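Local coordinates for RNA-binding protein Smaug (Drosophila melanogaster, PDB 1OXJ), which recognises and binds RNA through its SAM domain, which is joined to an all-helical PHAT domain, at residues A66-L69 with N70-E73; L113-L116 with K117-I121; G11-L14 with K15-L19; K27-T30 with Y31-L35; P97-P100 with L101-G105. All blocks are in the same frame, centred on the assembly; numbering follows the deposited sequence.

Interaction 1. Residues A66-L69 with N70-E73; sequences ANIL and NRVE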
loop_
_atom_site.group_PDB
_atom_site.type_symbol
_atom_site.label_atom_id
_atom_site.label_comp_id
_atom_site.label_asym_id
_atom_site.label_seq_id
_atom_site.Cartn_x
_atom_site.Cartn_y
_atom_site.Cartn_z
ATOM N N ALA A 66 -7.143 -4.100 -4.269
ATOM C CA ALA A 66 -8.057 -4.994 -3.558
ATOM C C ALA A 66 -7.888 -6.452 -3.983
ATOM O O ALA A 66 -7.877 -7.360 -3.144
ATOM C CB ALA A 66 -9.509 -4.549 -3.771
ATOM N N ASN A 67 -7.758 -6.680 -5.285
ATOM C CA ASN A 67 -7.580 -8.043 -5.791
ATOM C C ASN A 67 -6.221 -8.594 -5.350
ATOM O O ASN A 67 -6.108 -9.748 -4.930
ATOM C CB ASN A 67 -7.671 -8.073 -7.325
ATOM C CG ASN A 67 -9.053 -7.696 -7.842
ATOM O OD1 ASN A 67 -10.068 -8.077 -7.259
ATOM N ND2 ASN A 67 -9.096 -6.960 -8.953
ATOM N N ILE A 68 -5.185 -7.766 -5.455
ATOM C CA ILE A 68 -3.844 -8.188 -5.058
ATOM C C ILE A 68 -3.834 -8.580 -3.586
ATOM O O ILE A 68 -3.343 -9.647 -3.226
ATOM C CB ILE A 68 -2.813 -7.068 -5.284
ATOM C CG1 ILE A 68 -2.598 -6.858 -6.788
ATOM C CG2 ILE A 68 -1.507 -7.416 -4.581
ATOM C CD1 ILE A 68 -1.876 -5.571 -7.135
ATOM N N LEU A 69 -4.382 -7.721 -2.732
ATOM C CA LEU A 69 -4.414 -8.021 -1.302
ATOM C C LEU A 69 -5.247 -9.271 -1.032
ATOM O O LEU A 69 -4.883 -10.110 -0.210
ATOM C CB LEU A 69 -4.965 -6.823 -0.522
ATOM C CG LEU A 69 -4.029 -5.608 -0.530
ATOM C CD1 LEU A 69 -4.765 -4.353 -0.031
ATOM C CD2 LEU A 69 -2.815 -5.915 0.343
ATOM N N ASN A 70 -6.368 -9.392 -1.735
ATOM C CA ASN A 70 -7.239 -10.549 -1.570
ATOM C C ASN A 70 -6.454 -11.814 -1.909
ATOM O O ASN A 70 -6.489 -12.804 -1.176
ATOM C CB ASN A 70 -8.456 -10.415 -2.493
ATOM C CG ASN A 70 -9.398 -11.594 -2.391
ATOM O OD1 ASN A 70 -9.943 -11.881 -1.320
ATOM N ND2 ASN A 70 -9.596 -12.290 -3.510
ATOM N N ARG A 71 -5.743 -11.765 -3.029
ATOM C CA ARG A 71 -4.935 -12.890 -3.491
ATOM C C ARG A 71 -3.850 -13.266 -2.486
ATOM O O ARG A 71 -3.662 -14.440 -2.171
ATOM C CB ARG A 71 -4.276 -12.543 -4.826
ATOM C CG ARG A 71 -3.503 -13.688 -5.446
ATOM C CD ARG A 71 -2.158 -13.221 -5.960
ATOM N NE ARG A 71 -2.269 -12.066 -6.847
ATOM C CZ ARG A 71 -1.224 -11.404 -7.331
ATOM N NH1 ARG A 71 0.005 -11.787 -7.014
ATOM N NH2 ARG A 71 -1.405 -10.359 -8.126
ATOM N N VAL A 72 -3.119 -12.268 -1.997
ATOM C CA VAL A 72 -2.055 -12.521 -1.032
ATOM C C VAL A 72 -2.631 -13.149 0.224
ATOM O O VAL A 72 -2.085 -14.110 0.759
ATOM C CB VAL A 72 -1.304 -11.214 -0.672
ATOM C CG1 VAL A 72 -0.384 -11.447 0.526
ATOM C CG2 VAL A 72 -0.494 -10.743 -1.874
ATOM N N GLU A 73 -3.743 -12.604 0.697
ATOM C CA GLU A 73 -4.385 -13.147 1.883
ATOM C C GLU A 73 -4.647 -14.637 1.665
ATOM O O GLU A 73 -4.265 -15.480 2.473
ATOM C CB GLU A 73 -5.722 -12.441 2.129
ATOM C CG GLU A 73 -6.491 -12.992 3.319
ATOM C CD GLU A 73 -7.845 -12.340 3.494
ATOM O OE1 GLU A 73 -7.920 -11.093 3.434
ATOM O OE2 GLU A 73 -8.833 -13.075 3.696
HETATM O O HOH W 1 -7.982 -11.622 -5.800
#
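Residues Ala-66 to Leu-69 accept in turn from the amides of Asn-70, Arg-71, Val-72 and Glu-73, four consecutive i to i+4 bonds of helix 49-77 with N to O distances of 2.8 to 2.9 Å. Around this regular spine the side chains divide into a polar flank and a mixed one. On the polar flank, a water joins backbone to side chain: it donates to Asn-67 O at 2.8 Å and accepts from Asn-70 ND2 at 2.9 Å. Asn-70 CG stands anti to its own backbone N (chi1 179°), a setting that lets the two ends of the amide serve different partners, since OD1 accepts from Arg-114 NH2 on helix 111-127. The Asn-67 amide looks the other way along the helix and gives its ND2 to Glu-64.

On the mixed flank, Ile-68 and Arg-71 run side by side in the same direction. Arg-71 bends at chi2 and chi3, which brings NH2 to 3.9 Å from Ile-68 CG1, and its NH1 has a long, weak ion pair with Glu-89. One turn further on, the CG2 methyls of Ile-68 and Val-72 approach to 4.4 Å, while Val-72 CG2 also lies 3.3 Å from Ile-68 O. Leu-69 and Val-72 then carry the apolar surface onto helices 83-91 and 111-127. The chemistry is that of an amphipathic helix: the main chain supplies the regular bonds, the water spans a backbone carbonyl and an amide too far apart to meet directly, and the guanidinium passes isoleucine obliquely through NH2 while NH1 pairs weakly with Glu-89.

Interaction 2. Residues L113-L116 with K117-I121; sequences LRFL and KVIDI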
loop_
_atom_site.group_PDB
_atom_site.type_symbol
_atom_site.label_atom_id
_atom_site.label_comp_id
_atom_site.label_asym_id
_atom_site.label_seq_id
_atom_site.Cartn_x
_atom_site.Cartn_y
_atom_site.Cartn_z
ATOM N N LEU A 113 -8.333 -1.538 5.043
ATOM C CA LEU A 113 -8.752 -2.699 5.824
ATOM C C LEU A 113 -8.119 -3.998 5.307
ATOM O O LEU A 113 -7.665 -4.824 6.098
ATOM C CB LEU A 113 -10.277 -2.823 5.780
ATOM C CG LEU A 113 -10.928 -3.741 6.811
ATOM C CD1 LEU A 113 -10.723 -3.143 8.207
ATOM C CD2 LEU A 113 -12.425 -3.883 6.503
ATOM N N ARG A 114 -8.113 -4.183 3.989
ATOM C CA ARG A 114 -7.533 -5.383 3.399
ATOM C C ARG A 114 -6.029 -5.412 3.667
ATOM O O ARG A 114 -5.452 -6.474 3.906
ATOM C CB ARG A 114 -7.779 -5.415 1.885
ATOM C CG ARG A 114 -9.264 -5.458 1.480
ATOM C CD ARG A 114 -10.011 -6.551 2.233
ATOM N NE ARG A 114 -9.499 -7.895 1.959
ATOM C CZ ARG A 114 -9.884 -8.663 0.937
ATOM N NH1 ARG A 114 -10.788 -8.228 0.070
ATOM N NH2 ARG A 114 -9.386 -9.886 0.797
ATOM N N PHE A 115 -5.406 -4.236 3.615
ATOM C CA PHE A 115 -3.971 -4.113 3.853
ATOM C C PHE A 115 -3.631 -4.522 5.283
ATOM O O PHE A 115 -2.679 -5.272 5.519
ATOM C CB PHE A 115 -3.516 -2.672 3.602
ATOM C CG PHE A 115 -2.025 -2.499 3.629
ATOM C CD1 PHE A 115 -1.276 -2.679 2.478
ATOM C CD2 PHE A 115 -1.373 -2.162 4.812
ATOM C CE1 PHE A 115 0.121 -2.523 2.493
ATOM C CE2 PHE A 115 0.019 -2.004 4.845
ATOM C CZ PHE A 115 0.764 -2.185 3.678
ATOM N N LEU A 116 -4.404 -4.027 6.244
ATOM C CA LEU A 116 -4.169 -4.371 7.637
ATOM C C LEU A 116 -4.450 -5.850 7.895
ATOM O O LEU A 116 -3.805 -6.474 8.742
ATOM C CB LEU A 116 -5.025 -3.498 8.554
ATOM C CG LEU A 116 -4.597 -2.034 8.690
ATOM C CD1 LEU A 116 -5.577 -1.321 9.588
ATOM C CD2 LEU A 116 -3.179 -1.946 9.265
ATOM N N LYS A 117 -5.406 -6.414 7.161
ATOM C CA LYS A 117 -5.734 -7.833 7.315
ATOM C C LYS A 117 -4.538 -8.679 6.883
ATOM O O LYS A 117 -4.170 -9.640 7.560
ATOM C CB LYS A 117 -6.956 -8.215 6.462
ATOM C CG LYS A 117 -8.303 -8.077 7.170
ATOM C CD LYS A 117 -9.436 -8.619 6.291
ATOM C CE LYS A 117 -10.762 -8.682 7.038
ATOM N NZ LYS A 117 -11.288 -7.330 7.366
ATOM N N VAL A 118 -3.941 -8.320 5.749
ATOM C CA VAL A 118 -2.787 -9.039 5.233
ATOM C C VAL A 118 -1.609 -8.900 6.194
ATOM O O VAL A 118 -0.868 -9.861 6.420
ATOM C CB VAL A 118 -2.383 -8.520 3.843
ATOM C CG1 VAL A 118 -1.013 -9.070 3.460
ATOM C CG2 VAL A 118 -3.430 -8.940 2.812
ATOM N N ILE A 119 -1.438 -7.712 6.771
ATOM C CA ILE A 119 -0.352 -7.512 7.726
ATOM C C ILE A 119 -0.508 -8.486 8.890
ATOM O O ILE A 119 0.475 -9.068 9.355
ATOM C CB ILE A 119 -0.323 -6.061 8.278
ATOM C CG1 ILE A 119 0.124 -5.083 7.187
ATOM C CG2 ILE A 119 0.628 -5.978 9.469
ATOM C CD1 ILE A 119 1.555 -5.318 6.683
ATOM N N ASP A 120 -1.739 -8.678 9.360
ATOM C CA ASP A 120 -1.983 -9.606 10.471
ATOM C C ASP A 120 -1.611 -11.035 10.087
ATOM O O ASP A 120 -0.961 -11.749 10.858
ATOM C CB ASP A 120 -3.453 -9.577 10.910
ATOM C CG ASP A 120 -3.823 -8.301 11.649
ATOM O OD1 ASP A 120 -2.932 -7.690 12.270
ATOM O OD2 ASP A 120 -5.014 -7.921 11.623
ATOM N N ILE A 121 -2.028 -11.452 8.894
ATOM C CA ILE A 121 -1.725 -12.796 8.413
ATOM C C ILE A 121 -0.214 -12.972 8.254
ATOM O O ILE A 121 0.341 -13.988 8.674
ATOM C CB ILE A 121 -2.402 -13.066 7.063
ATOM C CG1 ILE A 121 -3.922 -12.974 7.225
ATOM C CG2 ILE A 121 -1.991 -14.432 6.534
ATOM C CD1 ILE A 121 -4.689 -13.122 5.940
#
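Lys-117 folds back along the preceding turn of helix 111-127 to meet Leu-113, and its course can be traced atom by atom. CB sits 3.4 Å from Arg-114 O, close also to the carbonyl of Leu-113, which accepts the Lys-117 amide. CG stays beside that carbonyl, 3.5 Å from Leu-113 O. At CD the chain passes the Arg-114 guanidinium obliquely, 4.4 Å from NE of that arginine. Beyond CG the chain is extended as far as CE, and a final bend (chi4 67°) swings the ammonium group over the leucine side chain: NZ ends 3.6 Å from Leu-113 CG and 3.7 Å from Leu-113 CD2. The aliphatic part of the lysine thus lines the helix surface. Its charge remains 5.7 Å from Arg-114 NE, a separation that probably eases the repulsion, the more so because the arginine is engaged by Glu-73 and by the carbonyl of Glu-108.

Nearly opposite on the helix, Phe-115 and Ile-119 make the apolar counterpart. The phenylalanine ring stands anti to its backbone N (chi1 -172°), which leans it along the helix until CE2 comes to 3.9 Å from Ile-119 CG1, an oblique approach to the ring. The two residues together meet Leu-90 and Ile-145, on helices 83-91 and 136-150, and Val-118 packs on Val-72 of helix 49-77. Regular i to i+4 bonds, such as Val-118 N to Arg-114 O at 3.0 Å, run beneath both flanks. A helix covered by three others on one side and edged by lysine on another is the amphipathic element of a helical bundle, here the PHAT domain.

Interaction 3. Residues G11-L14 with K15-L19; sequences GLWL and KSLRL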
loop_
_atom_site.group_PDB
_atom_site.type_symbol
_atom_site.label_atom_id
_atom_site.label_comp_id
_atom_site.label_asym_id
_atom_site.label_seq_id
_atom_site.Cartn_x
_atom_site.Cartn_y
_atom_site.Cartn_z
ATOM N N GLY A 11 2.142 13.006 -2.313
ATOM C CA GLY A 11 3.514 13.417 -2.567
ATOM C C GLY A 11 4.539 12.313 -2.381
ATOM O O GLY A 11 5.414 12.105 -3.229
ATOM N N LEU A 12 4.442 11.601 -1.267
ATOM C CA LEU A 12 5.381 10.524 -0.983
ATOM C C LEU A 12 5.245 9.422 -2.031
ATOM O O LEU A 12 6.238 8.835 -2.467
ATOM C CB LEU A 12 5.133 9.968 0.422
ATOM C CG LEU A 12 6.078 8.877 0.961
ATOM C CD1 LEU A 12 5.795 7.560 0.277
ATOM C CD2 LEU A 12 7.539 9.283 0.743
ATOM N N TRP A 13 4.012 9.145 -2.444
ATOM C CA TRP A 13 3.775 8.113 -3.448
ATOM C C TRP A 13 4.456 8.502 -4.758
ATOM O O TRP A 13 5.189 7.710 -5.344
ATOM C CB TRP A 13 2.265 7.926 -3.670
ATOM C CG TRP A 13 1.926 6.862 -4.690
ATOM C CD1 TRP A 13 2.294 5.546 -4.656
ATOM C CD2 TRP A 13 1.101 7.020 -5.853
ATOM N NE1 TRP A 13 1.741 4.870 -5.728
ATOM C CE2 TRP A 13 1.006 5.751 -6.476
ATOM C CE3 TRP A 13 0.429 8.109 -6.428
ATOM C CZ2 TRP A 13 0.263 5.543 -7.647
ATOM C CZ3 TRP A 13 -0.309 7.901 -7.595
ATOM C CH2 TRP A 13 -0.383 6.624 -8.188
ATOM N N LEU A 14 4.214 9.724 -5.221
ATOM C CA LEU A 14 4.830 10.182 -6.462
ATOM C C LEU A 14 6.358 10.119 -6.389
ATOM O O LEU A 14 7.021 9.736 -7.357
ATOM C CB LEU A 14 4.396 11.609 -6.779
ATOM C CG LEU A 14 2.922 11.800 -7.133
ATOM C CD1 LEU A 14 2.657 13.287 -7.385
ATOM C CD2 LEU A 14 2.586 10.988 -8.368
ATOM N N LYS A 15 6.910 10.530 -5.253
ATOM C CA LYS A 15 8.356 10.491 -5.059
ATOM C C LYS A 15 8.867 9.057 -5.216
ATOM O O LYS A 15 9.975 8.826 -5.714
ATOM C CB LYS A 15 8.717 11.021 -3.664
ATOM C CG LYS A 15 8.633 12.540 -3.534
ATOM C CD LYS A 15 8.838 12.997 -2.098
ATOM C CE LYS A 15 8.903 14.517 -1.996
ATOM N NZ LYS A 15 9.025 14.968 -0.575
ATOM N N SER A 16 8.048 8.088 -4.808
ATOM C CA SER A 16 8.445 6.687 -4.894
ATOM C C SER A 16 8.460 6.156 -6.324
ATOM O O SER A 16 9.098 5.140 -6.608
ATOM C CB SER A 16 7.524 5.815 -4.026
ATOM O OG SER A 16 6.299 5.524 -4.679
ATOM N N LEU A 17 7.769 6.852 -7.222
ATOM C CA LEU A 17 7.681 6.449 -8.624
ATOM C C LEU A 17 8.525 7.355 -9.517
ATOM O O LEU A 17 8.509 7.218 -10.743
ATOM C CB LEU A 17 6.229 6.538 -9.102
ATOM C CG LEU A 17 5.113 5.874 -8.289
ATOM C CD1 LEU A 17 3.767 6.268 -8.893
ATOM C CD2 LEU A 17 5.281 4.373 -8.289
ATOM N N ARG A 18 9.243 8.286 -8.896
ATOM C CA ARG A 18 10.057 9.245 -9.621
ATOM C C ARG A 18 9.177 10.111 -10.516
ATOM O O ARG A 18 9.525 10.411 -11.662
ATOM C CB ARG A 18 11.132 8.533 -10.451
ATOM C CG ARG A 18 12.234 7.907 -9.602
ATOM C CD ARG A 18 13.498 7.670 -10.423
ATOM N NE ARG A 18 13.969 8.900 -11.062
ATOM C CZ ARG A 18 14.357 9.991 -10.404
ATOM N NH1 ARG A 18 14.339 10.019 -9.076
ATOM N NH2 ARG A 18 14.757 11.064 -11.076
ATOM N N LEU A 19 8.033 10.518 -9.974
ATOM C CA LEU A 19 7.085 11.350 -10.706
ATOM C C LEU A 19 6.621 12.552 -9.888
ATOM O O LEU A 19 5.593 13.158 -10.204
ATOM C CB LEU A 19 5.863 10.517 -11.119
ATOM C CG LEU A 19 6.082 9.479 -12.219
ATOM C CD1 LEU A 19 4.885 8.533 -12.291
ATOM C CD2 LEU A 19 6.294 10.201 -13.554
#
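Trp-13 and Leu-17 make the dense side of this contact, one turn apart at the end of helix 10-16. Leu-17 CD1 lies over one face of the indole, 3.9 Å from the centroid of the six-membered ring and 21° off its normal, a CH-pi contact displaced toward the ring's rim. The indole is brought there by a chi1 of -179°, which lays it along the helix toward the leucine. Helix 49-77 contributes Ile-59 and Leu-62 to the surroundings of the tryptophan, and Pro-97 adds a further apolar neighbour. With an alanine in place of Trp-13, Leu-17 CD1 is likely to lose the ring face it rests on, and a gap would probably open toward Ile-59 and Leu-62.

Between this packing and the surface, the helix is closed by a Schellman motif in the SAM domain. Arg-18 takes a positive phi (62°) as the chain leaves the helix, and the motif's two bonds run from Leu-19 N to Leu-14 O, at 2.9 Å, and, here weak, from Arg-18 N to Lys-15 O. Leu-17 N is a further donor to Leu-14 O at 3.0 Å, reaching it from the opposite face of the carbonyl plane to Leu-19 N. One carbonyl therefore holds both the last turn and the chain that reverses after it. Ser-16 OG also turns back on the helix, donating to Trp-13 O in the carbonyl plane, on a lone pair, at a notably short 2.5 Å.

The solvent side is looser. Lys-15 keeps its CG near the backbone, 3.3 Å from Gly-11 O, but beyond this the chain is extended and leads its NZ away from the helix.

Interaction 4. Residues K27-T30 with Y31-L35; sequences KNMT and YEEML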
loop_
_atom_site.group_PDB
_atom_site.type_symbol
_atom_site.label_atom_id
_atom_site.label_comp_id
_atom_site.label_asym_id
_atom_site.label_seq_id
_atom_site.Cartn_x
_atom_site.Cartn_y
_atom_site.Cartn_z
ATOM N N LYS A 27 -3.289 18.909 -7.035
ATOM C CA LYS A 27 -3.706 20.009 -6.156
ATOM C C LYS A 27 -5.019 19.869 -5.377
ATOM O O LYS A 27 -5.014 19.680 -4.154
ATOM C CB LYS A 27 -3.734 21.321 -6.952
ATOM C CG LYS A 27 -4.139 22.546 -6.139
ATOM C CD LYS A 27 -3.280 22.733 -4.883
ATOM C CE LYS A 27 -1.807 22.967 -5.211
ATOM N NZ LYS A 27 -1.142 21.742 -5.760
ATOM N N ASN A 28 -6.144 19.992 -6.060
ATOM C CA ASN A 28 -7.420 19.866 -5.358
ATOM C C ASN A 28 -8.176 18.640 -5.832
ATOM O O ASN A 28 -9.403 18.573 -5.724
ATOM C CB ASN A 28 -8.279 21.106 -5.583
ATOM C CG ASN A 28 -7.717 22.329 -4.898
ATOM O OD1 ASN A 28 -7.450 22.311 -3.692
ATOM N ND2 ASN A 28 -7.536 23.404 -5.661
ATOM N N MET A 29 -7.430 17.672 -6.354
ATOM C CA MET A 29 -8.024 16.448 -6.868
ATOM C C MET A 29 -8.506 15.565 -5.732
ATOM O O MET A 29 -7.830 15.427 -4.711
ATOM C CB MET A 29 -6.994 15.677 -7.708
ATOM C CG MET A 29 -7.591 14.570 -8.570
ATOM S SD MET A 29 -6.376 13.863 -9.717
ATOM C CE MET A 29 -6.053 15.161 -10.662
ATOM N N THR A 30 -9.682 14.974 -5.909
ATOM C CA THR A 30 -10.213 14.073 -4.897
ATOM C C THR A 30 -9.712 12.677 -5.224
ATOM O O THR A 30 -9.256 12.404 -6.341
ATOM C CB THR A 30 -11.741 14.020 -4.909
ATOM O OG1 THR A 30 -12.183 13.387 -6.120
ATOM C CG2 THR A 30 -12.312 15.419 -4.815
ATOM N N TYR A 31 -9.822 11.791 -4.246
ATOM C CA TYR A 31 -9.395 10.423 -4.406
ATOM C C TYR A 31 -10.113 9.771 -5.598
ATOM O O TYR A 31 -9.481 9.147 -6.453
ATOM C CB TYR A 31 -9.687 9.674 -3.115
ATOM C CG TYR A 31 -9.336 8.218 -3.156
ATOM C CD1 TYR A 31 -8.073 7.769 -2.771
ATOM C CD2 TYR A 31 -10.276 7.279 -3.558
ATOM C CE1 TYR A 31 -7.766 6.417 -2.777
ATOM C CE2 TYR A 31 -9.979 5.926 -3.570
ATOM C CZ TYR A 31 -8.730 5.501 -3.178
ATOM O OH TYR A 31 -8.456 4.155 -3.159
ATOM N N GLU A 32 -11.428 9.941 -5.685
ATOM C CA GLU A 32 -12.162 9.328 -6.791
ATOM C C GLU A 32 -11.713 9.859 -8.152
ATOM O O GLU A 32 -11.664 9.118 -9.126
ATOM C CB GLU A 32 -13.674 9.544 -6.619
ATOM C CG GLU A 32 -14.308 8.802 -5.439
ATOM C CD GLU A 32 -13.823 9.281 -4.070
ATOM O OE1 GLU A 32 -13.627 10.503 -3.882
ATOM O OE2 GLU A 32 -13.654 8.430 -3.170
ATOM N N GLU A 33 -11.395 11.145 -8.226
ATOM C CA GLU A 33 -10.947 11.728 -9.488
ATOM C C GLU A 33 -9.611 11.133 -9.910
ATOM O O GLU A 33 -9.389 10.875 -11.101
ATOM C CB GLU A 33 -10.828 13.249 -9.361
ATOM C CG GLU A 33 -12.183 13.954 -9.247
ATOM C CD GLU A 33 -12.042 15.461 -9.170
ATOM O OE1 GLU A 33 -11.371 15.958 -8.234
ATOM O OE2 GLU A 33 -12.605 16.147 -10.047
ATOM N N MET A 34 -8.724 10.920 -8.938
ATOM C CA MET A 34 -7.414 10.328 -9.215
ATOM C C MET A 34 -7.599 8.998 -9.930
ATOM O O MET A 34 -6.884 8.700 -10.887
ATOM C CB MET A 34 -6.613 10.102 -7.909
ATOM C CG MET A 34 -5.388 9.119 -8.032
ATOM S SD MET A 34 -4.436 8.880 -6.503
ATOM C CE MET A 34 -5.533 7.818 -5.586
ATOM N N LEU A 35 -8.564 8.204 -9.470
ATOM C CA LEU A 35 -8.817 6.890 -10.063
ATOM C C LEU A 35 -9.441 6.942 -11.454
ATOM O O LEU A 35 -9.564 5.917 -12.116
ATOM C CB LEU A 35 -9.690 6.037 -9.133
ATOM C CG LEU A 35 -9.054 5.717 -7.775
ATOM C CD1 LEU A 35 -9.984 4.823 -6.966
ATOM C CD2 LEU A 35 -7.706 5.036 -7.978
HETATM O O HOH W 2 -11.903 18.442 -7.204
#
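Thr-30 and Glu-33 lie across each other obliquely, each side chain serving the other residue's amide. Thr-30 OG1 sits between its backbone N and carbonyl carbon (chi1 68°), which turns it toward the first turn of helix 31-34, where it accepts from Glu-33 N at 3.2 Å. In return Glu-33 reaches back over the helix start, its chain extended beyond CG, and OE1 takes Thr-30 N at 3.0 Å in a nearly straight bond (166°) on the anti lone pair, away from the other oxygen. This reciprocal pair is a capping box with Thr-30 as N-cap. A water donates to both Glu-33 OE1 and Asn-28 O, at 2.7 Å from the carboxylate oxygen, tying in the chain just ahead.

Met-29 comes in on the flank of the box. Its CG crosses Glu-33 at 3.6 Å from CB, and its SD lies 3.7 Å from Met-34 CA. The apolar touch between the residue before the N-cap and the fourth helical one fits a hydrophobic staple. The box gives the first-turn amide of Glu-33 an acceptor in place of a missing carbonyl, while OE1 takes the N-cap amide, and the carboxylate near the helix's amino end is probably favoured by its dipole.

Interaction 5. Residues P97-P100 with L101-G105; sequences PMKP and LESPG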
loop_
_atom_site.group_PDB
_atom_site.type_symbol
_atom_site.label_atom_id
_atom_site.label_comp_id
_atom_site.label_asym_id
_atom_site.label_seq_id
_atom_site.Cartn_x
_atom_site.Cartn_y
_atom_site.Cartn_z
ATOM N N PRO A 97 -1.960 6.014 -2.106
ATOM C CA PRO A 97 -3.034 6.786 -1.478
ATOM C C PRO A 97 -4.152 5.860 -1.026
ATOM O O PRO A 97 -4.709 5.104 -1.829
ATOM C CB PRO A 97 -3.494 7.727 -2.593
ATOM C CG PRO A 97 -2.267 7.882 -3.449
ATOM C CD PRO A 97 -1.699 6.485 -3.479
ATOM N N MET A 98 -4.463 5.906 0.265
ATOM C CA MET A 98 -5.512 5.078 0.833
ATOM C C MET A 98 -6.477 5.923 1.647
ATOM O O MET A 98 -6.069 6.768 2.440
ATOM C CB MET A 98 -4.923 3.992 1.745
ATOM C CG MET A 98 -4.078 2.932 1.042
ATOM S SD MET A 98 -3.576 1.581 2.203
ATOM C CE MET A 98 -1.793 1.573 1.978
ATOM N N LYS A 99 -7.763 5.685 1.443
ATOM C CA LYS A 99 -8.786 6.401 2.183
ATOM C C LYS A 99 -8.821 5.859 3.601
ATOM O O LYS A 99 -8.311 4.773 3.874
ATOM C CB LYS A 99 -10.152 6.186 1.537
ATOM C CG LYS A 99 -10.247 6.665 0.096
ATOM C CD LYS A 99 -11.676 6.588 -0.419
ATOM C CE LYS A 99 -12.531 7.706 0.156
ATOM N NZ LYS A 99 -13.887 7.740 -0.466
ATOM N N PRO A 100 -9.412 6.620 4.532
ATOM C CA PRO A 100 -9.505 6.174 5.928
ATOM C C PRO A 100 -10.232 4.827 6.030
ATOM O O PRO A 100 -11.036 4.475 5.162
ATOM C CB PRO A 100 -10.301 7.291 6.587
ATOM C CG PRO A 100 -9.846 8.519 5.828
ATOM C CD PRO A 100 -9.853 8.021 4.388
ATOM N N LEU A 101 -9.945 4.071 7.083
ATOM C CA LEU A 101 -10.616 2.789 7.285
ATOM C C LEU A 101 -12.114 3.034 7.447
ATOM O O LEU A 101 -12.941 2.213 7.037
ATOM C CB LEU A 101 -10.077 2.098 8.540
ATOM C CG LEU A 101 -8.594 1.730 8.541
ATOM C CD1 LEU A 101 -8.204 1.242 9.920
ATOM C CD2 LEU A 101 -8.323 0.653 7.505
ATOM N N GLU A 102 -12.454 4.181 8.033
ATOM C CA GLU A 102 -13.848 4.558 8.267
ATOM C C GLU A 102 -14.605 5.009 7.024
ATOM O O GLU A 102 -15.536 5.813 7.126
ATOM C CB GLU A 102 -13.934 5.685 9.300
ATOM C CG GLU A 102 -13.522 5.303 10.693
ATOM C CD GLU A 102 -12.105 4.826 10.748
ATOM O OE1 GLU A 102 -11.236 5.467 10.106
ATOM O OE2 GLU A 102 -11.859 3.814 11.437
ATOM N N SER A 103 -14.216 4.515 5.855
ATOM C CA SER A 103 -14.899 4.889 4.621
ATOM C C SER A 103 -15.934 3.837 4.293
ATOM O O SER A 103 -15.591 2.703 3.933
ATOM C CB SER A 103 -13.900 5.004 3.472
ATOM O OG SER A 103 -12.932 5.996 3.753
ATOM N N PRO A 104 -17.226 4.198 4.401
ATOM C CA PRO A 104 -18.320 3.272 4.116
ATOM C C PRO A 104 -18.213 2.599 2.758
ATOM O O PRO A 104 -17.819 3.223 1.774
ATOM C CB PRO A 104 -19.562 4.162 4.220
ATOM C CG PRO A 104 -19.156 5.185 5.226
ATOM C CD PRO A 104 -17.752 5.522 4.773
ATOM N N GLY A 105 -18.585 1.325 2.714
ATOM C CA GLY A 105 -18.534 0.574 1.474
ATOM C C GLY A 105 -18.230 -0.884 1.761
ATOM O O GLY A 105 -17.946 -1.231 2.906
#
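Ser-103 OG donates to Pro-100 O at 2.8 Å in this surface turn. The hydroxyl approaches the carbonyl with a C=O to OG angle of 130° and is tilted 29° out of its plane. The same oxygen also faces Ser-103 N, but weakly, at 3.3 Å. Both partners of the acceptor thus come from one residue, its hydroxyl and its amide.

Around the hydroxyl lies a small apolar surround. Lys-99 CB stands 3.6 Å from Ser-103 OG, and the pyrrolidine ring of Pro-100 offers CD at 3.7 Å from the same oxygen. The serine hydroxyl is anti to its carbonyl carbon (chi1 -61°), which points it back across the turn to these carbons. On the far flank, Glu-102 folds at chi2 and sets OE1 4.1 Å from Pro-100 CB. If Ser-103 were an alanine, Pro-100 O would probably be left with just the weak amide bond inside the turn, and the loop is likely to hold its shape less firmly.

Further out, neighbouring parts of the fold position the two ends. Lys-99 bends at chi3 and carries its NZ to Glu-32 on helix 31-34, whereas Pro-100 packs on Val-5. Leu-101 turns away from the turn to meet Leu-116 and His-158, and its carbonyl accepts from Asn-110 ND2. Pro-100 leads into a type I beta turn that runs to Ser-103, and Leu-101 and Glu-102 take its two corner positions. Such a turn, reinforced by a side-chain hydroxyl, redirects the loop that joins helix 83-91 to helix 111-127.

The order along the chain is interactions 3, 4, 1, 5 and 2. Interactions 3 and 4 belong to the SAM domain, on successive helices with centres about 16 Å apart; the other three fall in the PHAT range. Interactions 1 and 2, centres about 10 Å apart, touch where helices 49-77 and 111-127 pack, Glu-73 bridging to Arg-114. Interactions 1 and 3 lie on opposite sides of the chain's centre, their centres about 23 Å apart. The loop of interaction 5 joins the two halves: it reaches Trp-13 of interaction 3 and Tyr-31 and Met-34 of interaction 4 through its first residues, and Leu-116 of interaction 2 through Leu-101. The two domains thus pack together, consistent with one RNA-binding unit.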